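PDB 4Z48: uncharacterized protein TP-0789 domain-containing protein from Desulfovibrio piger ATCC 29098, which is of unknown function but belongs to the LolA-like family, and so may bind a lipid or lipoprotein in the periplasm. Local coordinates for residues 43-48 with 114-119; 141-146 with 167-172; 147-152 with 173-178; 153-156 with 160-163; 179-184 with 190-195. One frame throughout, in Å; residues are numbered along the deposited sequence.

Contact 1 of 5, residues 43-48 with 114-119; sequences LTRSFK and FMRSDL
R45 reaches from strand 41-54 to the backbone of M115, tying a type I' turn (F114 to S117) to the LolA-like beta-sheet. Its side chain starts at CB, where chi1 of -78° sets CG opposite the carbonyl carbon; CG passes the selenomethionine methyl, M115 CE, at 4.2 Å. A bend at chi2 (90°) then swings CD and the guanidinium round to the turn. CD only skirts M115 O, whereas NE donates to it in a hydrogen bond 2.9 Å long with an angle of 150° at the hydrogen; the oxygen lies at the edge of the guanidinium, somewhat off its plane. NH1 turns back to its own strand and bonds T44 O at 2.9 Å, which helps to fix the rotation of the flat group. NH2 lies 3.4 Å from the same M115 O and 3.9 Å from R116 CD. The turn has its own brace: S117 OG donates to F114 O and accepts from L119 N, an ST turn, while D118 makes a salt bridge to R214. R45 also packs on F67 of strand 60-69, which M115 touches as well. The two guanidinium planes stand almost perpendicular, and L43 lies beside both: its CD1 is over one face of the R116 guanidinium, 3.6 Å from R116 NE, and also over one face of that of R45, off toward the rim.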
# COMPACT_ATOMS: atom_id res chain seq x y z
N LEU A 43 9.43 13.12 -12.32
CA LEU A 43 10.16 11.86 -12.32
C LEU A 43 9.16 10.80 -12.68
O LEU A 43 8.01 10.86 -12.23
CB LEU A 43 10.76 11.51 -10.94
CG LEU A 43 11.98 12.24 -10.43
CD1 LEU A 43 12.26 11.76 -8.99
CD2 LEU A 43 13.20 11.94 -11.33
N THR A 44 9.59 9.79 -13.39
CA THR A 44 8.67 8.73 -13.79
C THR A 44 9.31 7.40 -13.52
O THR A 44 10.53 7.30 -13.46
CB THR A 44 8.18 8.88 -15.29
OG1 THR A 44 9.13 8.35 -16.21
CG2 THR A 44 7.85 10.30 -15.67
N ARG A 45 8.50 6.41 -13.24
CA ARG A 45 8.91 5.03 -13.00
C ARG A 45 7.89 4.10 -13.61
O ARG A 45 6.70 4.39 -13.55
CB ARG A 45 9.03 4.72 -11.51
CG ARG A 45 10.29 5.25 -10.83
CD ARG A 45 10.10 6.65 -10.27
NE ARG A 45 11.27 7.05 -9.50
CZ ARG A 45 12.35 7.62 -10.01
NH1 ARG A 45 12.41 7.88 -11.32
NH2 ARG A 45 13.37 7.94 -9.23
N SER A 46 8.35 2.99 -14.19
CA SER A 46 7.51 1.91 -14.71
C SER A 46 7.90 0.69 -13.93
O SER A 46 9.10 0.45 -13.78
CB SER A 46 7.74 1.68 -16.21
OG SER A 46 7.11 2.66 -17.01
N PHE A 47 6.94 -0.09 -13.46
CA PHE A 47 7.26 -1.31 -12.71
C PHE A 47 6.21 -2.41 -12.85
O PHE A 47 5.10 -2.17 -13.27
CB PHE A 47 7.51 -1.01 -11.21
CG PHE A 47 6.40 -0.33 -10.45
CD1 PHE A 47 6.28 1.06 -10.45
CD2 PHE A 47 5.49 -1.06 -9.70
CE1 PHE A 47 5.27 1.70 -9.73
CE2 PHE A 47 4.50 -0.43 -8.94
CZ PHE A 47 4.41 0.96 -8.94
N LYS A 48 6.62 -3.64 -12.55
CA LYS A 48 5.73 -4.80 -12.48
C LYS A 48 5.72 -5.26 -11.02
O LYS A 48 6.75 -5.20 -10.34
CB LYS A 48 6.16 -5.94 -13.42
CG LYS A 48 5.98 -5.64 -14.91
CD LYS A 48 6.70 -6.67 -15.77
CE LYS A 48 6.40 -6.45 -17.23
NZ LYS A 48 7.13 -5.28 -17.80
N PHE A 114 9.75 6.20 -1.00
CA PHE A 114 9.89 5.05 -1.88
C PHE A 114 10.16 5.56 -3.29
O PHE A 114 9.28 6.15 -3.88
CB PHE A 114 8.63 4.16 -1.83
CG PHE A 114 8.54 3.04 -2.84
CD1 PHE A 114 9.28 1.87 -2.67
CD2 PHE A 114 7.74 3.17 -3.98
CE1 PHE A 114 9.16 0.82 -3.59
CE2 PHE A 114 7.68 2.15 -4.93
CZ PHE A 114 8.38 0.98 -4.73
N MSE A 115 11.40 5.41 -3.79
CA MSE A 115 11.79 5.77 -5.19
C MSE A 115 11.52 7.23 -5.53
O MSE A 115 11.11 7.55 -6.66
CB MSE A 115 11.07 4.84 -6.17
CG MSE A 115 11.40 3.37 -5.95
SE MSE A 115 13.23 3.05 -6.39
CE MSE A 115 13.01 3.23 -8.38
N ARG A 116 11.79 8.11 -4.53
CA ARG A 116 11.65 9.56 -4.56
C ARG A 116 10.18 9.99 -4.74
O ARG A 116 9.92 11.17 -5.00
CB ARG A 116 12.54 10.21 -5.62
CG ARG A 116 14.02 9.86 -5.38
CD ARG A 116 14.91 10.26 -6.52
NE ARG A 116 14.98 11.70 -6.69
CZ ARG A 116 15.74 12.29 -7.60
NH1 ARG A 116 16.50 11.56 -8.41
NH2 ARG A 116 15.77 13.61 -7.70
N SER A 117 9.22 9.04 -4.59
CA SER A 117 7.79 9.31 -4.70
C SER A 117 7.21 9.83 -3.38
O SER A 117 7.91 9.96 -2.37
CB SER A 117 7.01 8.07 -5.15
OG SER A 117 6.82 7.16 -4.08
N ASP A 118 5.89 10.11 -3.41
CA ASP A 118 5.14 10.56 -2.24
C ASP A 118 4.70 9.39 -1.38
O ASP A 118 4.18 9.59 -0.29
CB ASP A 118 3.99 11.45 -2.66
CG ASP A 118 4.57 12.75 -3.19
OD1 ASP A 118 4.98 13.57 -2.38
OD2 ASP A 118 4.77 12.87 -4.43
N LEU A 119 5.04 8.17 -1.81
CA LEU A 119 4.82 6.96 -1.00
C LEU A 119 6.08 6.71 -0.15
O LEU A 119 7.18 6.94 -0.64
CB LEU A 119 4.61 5.75 -1.93
CG LEU A 119 3.27 5.53 -2.61
CD1 LEU A 119 2.99 6.58 -3.68
CD2 LEU A 119 3.30 4.20 -3.34

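Contact 2 of 5, residues 141-146 with 167-172; sequences ENVDGI and VQWVRK
The indole of W169 meets E141 at its edge: NE1 donates to E141 OE1, which lies in the ring plane. This bond is 2.9 Å long and nearly straight, 165° at the hydrogen. It reaches the carboxylate oxygen from the anti side and well out of the carboxylate plane, the two flat groups being turned 49° against each other. E141 gets there on a stretched chain, with CG opposite the backbone N (chi1 -169°) and the rest extended. V143 CG2 approaches the same indole obliquely, 3.5 Å from W169 CD1. The second flat group, the R171 guanidinium, carries I146 CG2 over one face, 3.7 Å from R171 NH1, while I146 CD1 lies 3.9 Å from R171 NH2. V143 and I146 are the ends of a type I' turn, closed by backbone bonds in both directions between them, so one tight hairpin turn sends both side chains toward strand 163-171. E141 and V143 of strand 133-143 reach past strand 146-155 to W169, while I146 begins that middle strand and meets R171 of its neighbour. R179 makes a cation-pi contact with W169. With a carboxylate on its N-H and a cation against its ring, the indole is probably polarised, and both interactions would limit its rotation.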
# COMPACT_ATOMS: atom_id res chain seq x y z
N GLU A 141 -20.76 9.79 4.87
CA GLU A 141 -20.71 11.04 4.11
C GLU A 141 -20.75 10.74 2.63
O GLU A 141 -20.11 9.78 2.18
CB GLU A 141 -19.40 11.79 4.46
CG GLU A 141 -19.29 13.22 3.97
CD GLU A 141 -18.03 13.97 4.35
OE1 GLU A 141 -17.09 13.34 4.89
OE2 GLU A 141 -17.98 15.19 4.09
N ASN A 142 -21.44 11.58 1.87
CA ASN A 142 -21.47 11.45 0.41
C ASN A 142 -20.30 12.29 -0.13
O ASN A 142 -20.28 13.51 0.06
CB ASN A 142 -22.81 11.88 -0.16
CG ASN A 142 -22.96 11.57 -1.63
OD1 ASN A 142 -22.49 12.32 -2.49
ND2 ASN A 142 -23.62 10.46 -1.94
N VAL A 143 -19.30 11.62 -0.74
CA VAL A 143 -18.08 12.26 -1.26
C VAL A 143 -18.10 12.21 -2.80
O VAL A 143 -17.91 11.15 -3.41
CB VAL A 143 -16.79 11.61 -0.65
CG1 VAL A 143 -15.53 12.32 -1.15
CG2 VAL A 143 -16.84 11.61 0.88
N ASP A 144 -18.38 13.38 -3.41
CA ASP A 144 -18.51 13.61 -4.86
C ASP A 144 -19.44 12.55 -5.50
O ASP A 144 -19.03 11.82 -6.42
CB ASP A 144 -17.13 13.65 -5.56
CG ASP A 144 -16.26 14.84 -5.16
OD1 ASP A 144 -16.73 15.99 -5.30
OD2 ASP A 144 -15.11 14.60 -4.75
N GLY A 145 -20.66 12.45 -4.97
CA GLY A 145 -21.69 11.52 -5.45
C GLY A 145 -21.62 10.10 -4.91
O GLY A 145 -22.55 9.32 -5.17
N ILE A 146 -20.53 9.73 -4.17
CA ILE A 146 -20.33 8.37 -3.64
C ILE A 146 -20.60 8.28 -2.13
O ILE A 146 -19.97 9.02 -1.37
CB ILE A 146 -18.89 7.86 -3.98
CG1 ILE A 146 -18.57 7.99 -5.50
CG2 ILE A 146 -18.67 6.41 -3.50
CD1 ILE A 146 -17.25 8.66 -5.80
N VAL A 167 -7.52 8.76 8.60
CA VAL A 167 -8.96 8.91 8.37
C VAL A 167 -9.22 8.36 6.99
O VAL A 167 -8.56 8.75 6.02
CB VAL A 167 -9.48 10.36 8.53
CG1 VAL A 167 -11.00 10.42 8.31
CG2 VAL A 167 -9.12 10.91 9.91
N GLN A 168 -10.11 7.37 6.91
CA GLN A 168 -10.40 6.72 5.64
C GLN A 168 -11.87 6.87 5.23
O GLN A 168 -12.75 6.63 6.05
CB GLN A 168 -10.08 5.22 5.73
CG GLN A 168 -8.76 4.92 6.38
CD GLN A 168 -8.61 3.47 6.72
OE1 GLN A 168 -7.70 2.81 6.21
NE2 GLN A 168 -9.43 2.98 7.64
N TRP A 169 -12.11 7.27 3.97
CA TRP A 169 -13.46 7.31 3.39
C TRP A 169 -13.59 6.03 2.60
O TRP A 169 -12.90 5.87 1.60
CB TRP A 169 -13.65 8.57 2.52
CG TRP A 169 -13.87 9.81 3.34
CD1 TRP A 169 -15.07 10.38 3.64
CD2 TRP A 169 -12.87 10.58 4.00
NE1 TRP A 169 -14.87 11.50 4.43
CE2 TRP A 169 -13.53 11.63 4.68
CE3 TRP A 169 -11.47 10.50 4.09
CZ2 TRP A 169 -12.85 12.60 5.41
CZ3 TRP A 169 -10.78 11.46 4.82
CH2 TRP A 169 -11.47 12.50 5.47
N VAL A 170 -14.46 5.10 3.05
CA VAL A 170 -14.60 3.76 2.45
C VAL A 170 -15.93 3.62 1.70
O VAL A 170 -16.99 3.83 2.28
CB VAL A 170 -14.46 2.68 3.56
CG1 VAL A 170 -14.60 1.27 2.99
CG2 VAL A 170 -13.13 2.83 4.32
N ARG A 171 -15.87 3.23 0.41
CA ARG A 171 -17.08 3.04 -0.40
C ARG A 171 -17.94 1.98 0.19
O ARG A 171 -17.45 0.89 0.50
CB ARG A 171 -16.73 2.65 -1.84
CG ARG A 171 -15.92 3.68 -2.58
CD ARG A 171 -15.38 3.05 -3.82
NE ARG A 171 -14.97 4.03 -4.84
CZ ARG A 171 -15.77 4.47 -5.81
NH1 ARG A 171 -17.03 4.05 -5.88
NH2 ARG A 171 -15.32 5.35 -6.70
N LYS A 172 -19.24 2.30 0.43
CA LYS A 172 -20.17 1.36 1.04
C LYS A 172 -20.41 0.13 0.15
O LYS A 172 -20.56 -0.98 0.67
CB LYS A 172 -21.51 2.04 1.37
CG LYS A 172 -21.38 3.09 2.47
CD LYS A 172 -22.53 3.01 3.49
CE LYS A 172 -23.86 3.50 2.98
NZ LYS A 172 -24.93 3.18 3.97

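Contact 3 of 5, residues 147-152 with 173-178; sequences DCYILE and DTLLRL
D173 meets the strand of D147 through a water, which donates to D147 O at 2.7 Å and, weakly, to D173 OD1. T174 follows: its N donates a weak bond to D173 OD1, and its OG1 accepts another weak one from L176 N while also pairing with Q198. Next L175, with a positive phi of 71°, brings its CD2 to within 4.1 Å of Y149 CE2, an oblique approach to the ring; the hydroxyl of that tyrosine is held further off by R18. R177 makes no contact with 147-152 and forms a salt bridge with D128. L178 closes the walk. Its CG is opposite the backbone N, chi1 174°, and CD2 then lies 3.6 Å from C148 SG, making the tighter of the two apolar touches. At L178 the chain turns a corner. Strand 163-171 lies between the partners in the sheet, so the contact is a bend packing across the end of that strand, with helix 8-20 against Y149, consistent with the helix-against-curved-sheet arrangement of LolA-like folds.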
# COMPACT_ATOMS: atom_id res chain seq x y z
N ASP A 147 -21.47 7.33 -1.69
CA ASP A 147 -21.72 7.09 -0.26
C ASP A 147 -20.56 6.34 0.37
O ASP A 147 -20.20 5.26 -0.12
CB ASP A 147 -23.03 6.31 -0.03
CG ASP A 147 -24.25 7.09 -0.42
OD1 ASP A 147 -24.32 8.30 -0.07
OD2 ASP A 147 -25.13 6.52 -1.10
N CYS A 148 -20.02 6.88 1.48
CA CYS A 148 -18.88 6.30 2.17
C CYS A 148 -19.10 6.15 3.66
O CYS A 148 -19.79 6.96 4.25
CB CYS A 148 -17.63 7.17 1.96
SG CYS A 148 -17.03 7.25 0.26
N TYR A 149 -18.38 5.21 4.27
CA TYR A 149 -18.18 5.12 5.72
C TYR A 149 -16.95 6.00 6.02
O TYR A 149 -16.02 6.01 5.20
CB TYR A 149 -17.86 3.69 6.15
CG TYR A 149 -18.89 2.63 5.89
CD1 TYR A 149 -20.01 2.53 6.71
CD2 TYR A 149 -18.69 1.66 4.92
CE1 TYR A 149 -20.94 1.51 6.53
CE2 TYR A 149 -19.63 0.64 4.72
CZ TYR A 149 -20.75 0.56 5.54
OH TYR A 149 -21.69 -0.43 5.37
N ILE A 150 -16.92 6.70 7.15
CA ILE A 150 -15.77 7.44 7.64
C ILE A 150 -15.16 6.54 8.73
O ILE A 150 -15.80 6.30 9.76
CB ILE A 150 -16.07 8.89 8.13
CG1 ILE A 150 -16.88 9.72 7.09
CG2 ILE A 150 -14.74 9.60 8.53
CD1 ILE A 150 -17.72 10.83 7.71
N LEU A 151 -13.96 5.98 8.46
CA LEU A 151 -13.30 5.05 9.37
C LEU A 151 -11.96 5.57 9.78
O LEU A 151 -11.07 5.70 8.92
CB LEU A 151 -13.12 3.66 8.70
CG LEU A 151 -12.53 2.55 9.60
CD1 LEU A 151 -13.43 2.28 10.81
CD2 LEU A 151 -12.34 1.26 8.82
N GLU A 152 -11.80 5.88 11.06
CA GLU A 152 -10.51 6.31 11.59
C GLU A 152 -9.79 5.10 12.12
O GLU A 152 -10.42 4.25 12.77
CB GLU A 152 -10.67 7.35 12.71
CG GLU A 152 -11.21 8.69 12.27
CD GLU A 152 -11.04 9.84 13.26
OE1 GLU A 152 -10.30 9.68 14.26
OE2 GLU A 152 -11.63 10.92 13.00
N ASP A 173 -20.41 0.30 -1.16
CA ASP A 173 -20.70 -0.77 -2.11
C ASP A 173 -19.55 -1.75 -2.32
O ASP A 173 -19.80 -2.96 -2.35
CB ASP A 173 -21.18 -0.21 -3.46
CG ASP A 173 -20.40 0.94 -4.09
OD1 ASP A 173 -19.51 1.51 -3.40
OD2 ASP A 173 -20.72 1.31 -5.24
N THR A 174 -18.32 -1.27 -2.55
CA THR A 174 -17.20 -2.16 -2.85
C THR A 174 -16.27 -2.40 -1.62
O THR A 174 -15.46 -3.33 -1.66
CB THR A 174 -16.41 -1.58 -4.01
OG1 THR A 174 -15.77 -0.37 -3.59
CG2 THR A 174 -17.28 -1.35 -5.25
N LEU A 175 -16.35 -1.55 -0.59
CA LEU A 175 -15.50 -1.65 0.63
C LEU A 175 -14.05 -1.26 0.31
O LEU A 175 -13.14 -1.54 1.09
CB LEU A 175 -15.62 -3.03 1.34
CG LEU A 175 -17.06 -3.34 1.79
CD1 LEU A 175 -17.21 -4.75 2.38
CD2 LEU A 175 -17.56 -2.28 2.78
N LEU A 176 -13.85 -0.57 -0.83
CA LEU A 176 -12.55 -0.03 -1.20
C LEU A 176 -12.45 1.39 -0.68
O LEU A 176 -13.45 2.09 -0.70
CB LEU A 176 -12.34 -0.04 -2.73
CG LEU A 176 -12.13 -1.41 -3.39
CD1 LEU A 176 -11.87 -1.23 -4.89
CD2 LEU A 176 -10.99 -2.19 -2.73
N ARG A 177 -11.24 1.85 -0.32
CA ARG A 177 -11.05 3.25 0.07
C ARG A 177 -11.28 4.14 -1.15
O ARG A 177 -10.90 3.75 -2.27
CB ARG A 177 -9.59 3.46 0.55
CG ARG A 177 -9.25 2.71 1.82
CD ARG A 177 -7.73 2.64 2.09
NE ARG A 177 -7.52 2.06 3.43
CZ ARG A 177 -7.48 0.75 3.69
NH1 ARG A 177 -7.59 -0.14 2.70
NH2 ARG A 177 -7.33 0.31 4.93
N LEU A 178 -11.88 5.32 -0.94
CA LEU A 178 -12.04 6.36 -1.93
C LEU A 178 -11.01 7.46 -1.66
O LEU A 178 -10.41 7.99 -2.58
CB LEU A 178 -13.48 6.90 -1.92
CG LEU A 178 -13.82 8.09 -2.81
CD1 LEU A 178 -13.83 7.70 -4.26
CD2 LEU A 178 -15.18 8.64 -2.45
O HOH W 1 -21.06 3.58 -2.07

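Contact 4 of 5, residues 153-156 with 160-163; sequences RTPK and ETQY
P155 lays its ring against T161 and the carbonyl of Y163. Its CB and CG both sit 3.7 Å from T161 CG2, the two side chains crossing at about a right angle, and CG continues to 3.4 Å from Y163 O. That oxygen has no hydrogen-bonding partner in the model, although the contact buries it; what it meets here is the carbon edge of a proline. T161 shows its methyl to the ring because chi1 of 175° puts OG1 opposite the backbone N and leaves CG2 in the crowded position between N and the carbonyl carbon. The hydroxyl is thereby turned to other work: OG1 accepts from Y163 N at 3.2 Å, with a straight 169° at the hydrogen, an ST turn, and it also bonds E122. The contact lies at the mouth of the connection from strand 146-155 to strand 163-171, neighbours in the antiparallel sheet of this LolA-like protein, where the chain leaves one strand and comes back to begin the next. Here P155 is still within the first strand, but with no N-H to give. Beyond the contact the phenol of Y163 goes elsewhere, its OH bonding D123 and its ring meeting Y182 edge-to-face. Q162 CG lies over the centre of one face of the Y163 ring, 3.4 Å above its plane.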
# COMPACT_ATOMS: atom_id res chain seq x y z
N ARG A 153 -8.49 5.01 11.87
CA ARG A 153 -7.68 3.94 12.43
C ARG A 153 -6.41 4.53 13.02
O ARG A 153 -5.84 5.44 12.44
CB ARG A 153 -7.42 2.79 11.43
CG ARG A 153 -6.35 3.00 10.40
CD ARG A 153 -6.16 1.75 9.59
NE ARG A 153 -5.15 1.96 8.56
CZ ARG A 153 -4.86 1.10 7.60
NH1 ARG A 153 -5.54 -0.04 7.50
NH2 ARG A 153 -3.93 1.38 6.70
N THR A 154 -6.07 4.11 14.23
CA THR A 154 -4.91 4.58 14.98
C THR A 154 -4.00 3.38 15.19
O THR A 154 -4.49 2.33 15.61
CB THR A 154 -5.37 5.24 16.32
OG1 THR A 154 -6.27 6.29 16.03
CG2 THR A 154 -4.23 5.83 17.10
N PRO A 155 -2.68 3.49 14.95
CA PRO A 155 -1.82 2.33 15.19
C PRO A 155 -1.78 1.99 16.66
O PRO A 155 -1.77 2.88 17.53
CB PRO A 155 -0.44 2.79 14.68
CG PRO A 155 -0.47 4.29 14.79
CD PRO A 155 -1.90 4.64 14.44
N LYS A 156 -1.81 0.69 16.96
CA LYS A 156 -1.69 0.19 18.33
C LYS A 156 -0.33 0.59 18.90
O LYS A 156 0.64 0.71 18.14
CB LYS A 156 -1.84 -1.34 18.35
CG LYS A 156 -3.25 -1.80 18.08
CD LYS A 156 -3.45 -3.24 18.45
CE LYS A 156 -4.90 -3.64 18.28
NZ LYS A 156 -5.05 -5.12 18.36
N GLU A 160 5.69 0.39 14.79
CA GLU A 160 6.72 1.14 14.07
C GLU A 160 6.09 1.76 12.83
O GLU A 160 5.88 1.08 11.81
CB GLU A 160 7.86 0.16 13.70
CG GLU A 160 9.16 0.79 13.24
CD GLU A 160 10.36 -0.00 13.72
OE1 GLU A 160 10.60 -1.11 13.18
OE2 GLU A 160 11.02 0.45 14.68
N THR A 161 5.72 3.04 12.94
CA THR A 161 5.06 3.75 11.82
C THR A 161 5.30 5.24 11.96
O THR A 161 5.51 5.72 13.07
CB THR A 161 3.52 3.41 11.80
OG1 THR A 161 2.86 4.19 10.79
CG2 THR A 161 2.83 3.65 13.14
N GLN A 162 5.25 5.98 10.85
CA GLN A 162 5.42 7.42 10.97
C GLN A 162 4.07 8.10 11.28
O GLN A 162 4.02 9.29 11.59
CB GLN A 162 6.00 7.98 9.65
CG GLN A 162 4.99 8.04 8.54
CD GLN A 162 5.59 8.33 7.20
OE1 GLN A 162 5.91 7.42 6.44
NE2 GLN A 162 5.74 9.62 6.89
N TYR A 163 2.97 7.34 11.17
CA TYR A 163 1.65 7.94 11.31
C TYR A 163 1.06 7.80 12.70
O TYR A 163 1.27 6.80 13.39
CB TYR A 163 0.68 7.34 10.29
CG TYR A 163 1.22 7.31 8.88
CD1 TYR A 163 1.50 8.49 8.20
CD2 TYR A 163 1.48 6.11 8.24
CE1 TYR A 163 1.95 8.47 6.87
CE2 TYR A 163 1.97 6.07 6.93
CZ TYR A 163 2.23 7.26 6.26
OH TYR A 163 2.68 7.18 4.97

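Contact 5 of 5, residues 179-184 with 190-195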
# COMPACT_ATOMS: atom_id res chain seq x y z
N ARG A 179 -10.74 7.75 -0.39
CA ARG A 179 -9.84 8.79 0.03
C ARG A 179 -9.31 8.45 1.42
O ARG A 179 -9.97 7.71 2.18
CB ARG A 179 -10.63 10.14 0.01
CG ARG A 179 -10.03 11.34 0.76
CD ARG A 179 -10.82 12.63 0.55
NE ARG A 179 -12.10 12.64 1.27
CZ ARG A 179 -12.80 13.73 1.57
NH1 ARG A 179 -12.36 14.93 1.21
NH2 ARG A 179 -13.95 13.63 2.22
N ALA A 180 -8.12 8.96 1.74
CA ALA A 180 -7.59 8.82 3.10
C ALA A 180 -6.64 9.97 3.43
O ALA A 180 -5.93 10.49 2.56
CB ALA A 180 -6.91 7.48 3.34
N ASP A 181 -6.73 10.43 4.67
CA ASP A 181 -5.87 11.48 5.21
C ASP A 181 -4.97 10.86 6.23
O ASP A 181 -5.47 10.14 7.10
CB ASP A 181 -6.67 12.62 5.81
CG ASP A 181 -7.37 13.52 4.80
OD1 ASP A 181 -7.04 13.44 3.61
OD2 ASP A 181 -8.26 14.30 5.21
N TYR A 182 -3.64 11.09 6.13
CA TYR A 182 -2.63 10.56 7.03
C TYR A 182 -2.03 11.67 7.86
O TYR A 182 -1.72 12.74 7.33
CB TYR A 182 -1.49 9.83 6.27
CG TYR A 182 -1.80 8.48 5.63
CD1 TYR A 182 -3.11 8.01 5.53
CD2 TYR A 182 -0.79 7.74 5.03
CE1 TYR A 182 -3.39 6.80 4.89
CE2 TYR A 182 -1.06 6.51 4.42
CZ TYR A 182 -2.36 6.05 4.34
OH TYR A 182 -2.60 4.85 3.71
N TYR A 183 -1.88 11.41 9.18
CA TYR A 183 -1.38 12.37 10.14
C TYR A 183 -0.06 11.89 10.75
O TYR A 183 0.10 10.70 11.00
CB TYR A 183 -2.45 12.60 11.21
CG TYR A 183 -3.66 13.32 10.65
CD1 TYR A 183 -4.71 12.60 10.08
CD2 TYR A 183 -3.71 14.70 10.60
CE1 TYR A 183 -5.83 13.25 9.54
CE2 TYR A 183 -4.81 15.37 10.06
CZ TYR A 183 -5.85 14.64 9.50
OH TYR A 183 -6.91 15.32 8.94
N ASP A 184 0.87 12.82 10.95
CA ASP A 184 2.20 12.51 11.50
C ASP A 184 2.14 12.50 13.04
O ASP A 184 1.07 12.74 13.62
CB ASP A 184 3.29 13.48 10.96
CG ASP A 184 3.24 14.95 11.37
OD1 ASP A 184 2.47 15.29 12.30
OD2 ASP A 184 3.99 15.77 10.77
N VAL A 190 0.07 14.88 6.89
CA VAL A 190 1.32 14.59 6.18
C VAL A 190 1.05 14.05 4.74
O VAL A 190 1.85 14.29 3.82
CB VAL A 190 2.28 13.65 6.99
CG1 VAL A 190 1.71 12.26 7.21
CG2 VAL A 190 3.66 13.55 6.34
N LYS A 191 -0.07 13.32 4.56
CA LYS A 191 -0.37 12.79 3.23
C LYS A 191 -1.85 12.76 2.97
O LYS A 191 -2.66 12.46 3.88
CB LYS A 191 0.19 11.36 3.01
CG LYS A 191 1.61 11.13 3.28
CD LYS A 191 2.06 9.87 2.62
CE LYS A 191 3.48 9.71 3.01
NZ LYS A 191 4.06 8.49 2.44
N LYS A 192 -2.22 13.05 1.72
CA LYS A 192 -3.60 12.95 1.22
C LYS A 192 -3.60 11.91 0.10
O LYS A 192 -2.84 12.04 -0.85
CB LYS A 192 -4.16 14.31 0.72
CG LYS A 192 -4.33 15.39 1.78
CD LYS A 192 -5.32 16.45 1.29
CE LYS A 192 -4.75 17.86 1.26
NZ LYS A 192 -5.81 18.90 1.04
N LEU A 193 -4.41 10.86 0.25
CA LEU A 193 -4.52 9.78 -0.74
C LEU A 193 -5.87 9.82 -1.40
O LEU A 193 -6.88 10.05 -0.74
CB LEU A 193 -4.29 8.41 -0.11
CG LEU A 193 -2.89 8.07 0.44
CD1 LEU A 193 -2.60 8.83 1.74
CD2 LEU A 193 -2.81 6.58 0.74
N PHE A 194 -5.87 9.64 -2.73
CA PHE A 194 -7.06 9.58 -3.57
C PHE A 194 -7.00 8.31 -4.34
O PHE A 194 -6.07 8.10 -5.13
CB PHE A 194 -7.14 10.80 -4.51
CG PHE A 194 -7.14 12.14 -3.82
CD1 PHE A 194 -5.94 12.78 -3.51
CD2 PHE A 194 -8.33 12.76 -3.45
CE1 PHE A 194 -5.93 14.02 -2.88
CE2 PHE A 194 -8.32 14.00 -2.81
CZ PHE A 194 -7.11 14.62 -2.53
N PHE A 195 -7.97 7.43 -4.12
CA PHE A 195 -8.08 6.16 -4.79
C PHE A 195 -9.08 6.48 -5.92
O PHE A 195 -10.29 6.29 -5.79
CB PHE A 195 -8.51 5.09 -3.75
CG PHE A 195 -7.59 4.94 -2.54
CD1 PHE A 195 -7.71 5.81 -1.44
CD2 PHE A 195 -6.67 3.90 -2.46
CE1 PHE A 195 -6.87 5.68 -0.32
CE2 PHE A 195 -5.85 3.76 -1.33
CZ PHE A 195 -5.93 4.67 -0.28
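Y182 O is gripped by two backbone N-H groups, V190 N at 2.8 Å and K191 N at 3.3 Å, so V190 and K191 together face Y182: a classic beta bulge. Beyond it the strands run antiparallel, Y182 N returning a bond to K191 O, and A180 and L193 exchanging a pair in which L193 N to A180 O is 2.8 Å long. On the face that carries A180, Y182, K191 and L193, the main event is a CH-pi contact. L193 CD1 sits 3.6 Å from the centroid of the Y182 ring and only 3° off its normal, the side chains crossing at about a right angle, while L193 CD2 reaches 3.4 Å from Y182 OH. K191 extends past its CB contact with Y182 to a salt bridge with D123. A180 CB touches F195 CE1 at 4.1 Å. The other face is more polar: D181 and K192 lie side by side, D181 OD1 meeting K192 CG, with the charged ends too far apart to pair, and R179 CD meets F194 obliquely. V190 CG1 packs by Y182 CB next to the bulge. This is a bulged antiparallel beta hairpin, strands 177-184 and 189-201, in the curved sheet of a LolA-like fold.

Contact 1 comes first along the chain, and its centre lies 18 to 27 Å from the other four. The rest follow one another in the run of strands 133-143, 146-155, 163-171, 177-184 and 189-201, antiparallel neighbours in that order. Contacts 2 and 3 alternate along the chain, their centres only 5 Å apart, and the 153-156 with 160-163 pair falls within the span of both, at the far end of strand 146-155. Contact 5 adds the next hairpin, its centre 14 Å from contacts 2 and 3. K191 joins the two regions, its NZ bonding D118 O of contact 1 and touching Y163 of contact 4. The long loop bearing 114-119 thus bridges distant strands of the curved sheet.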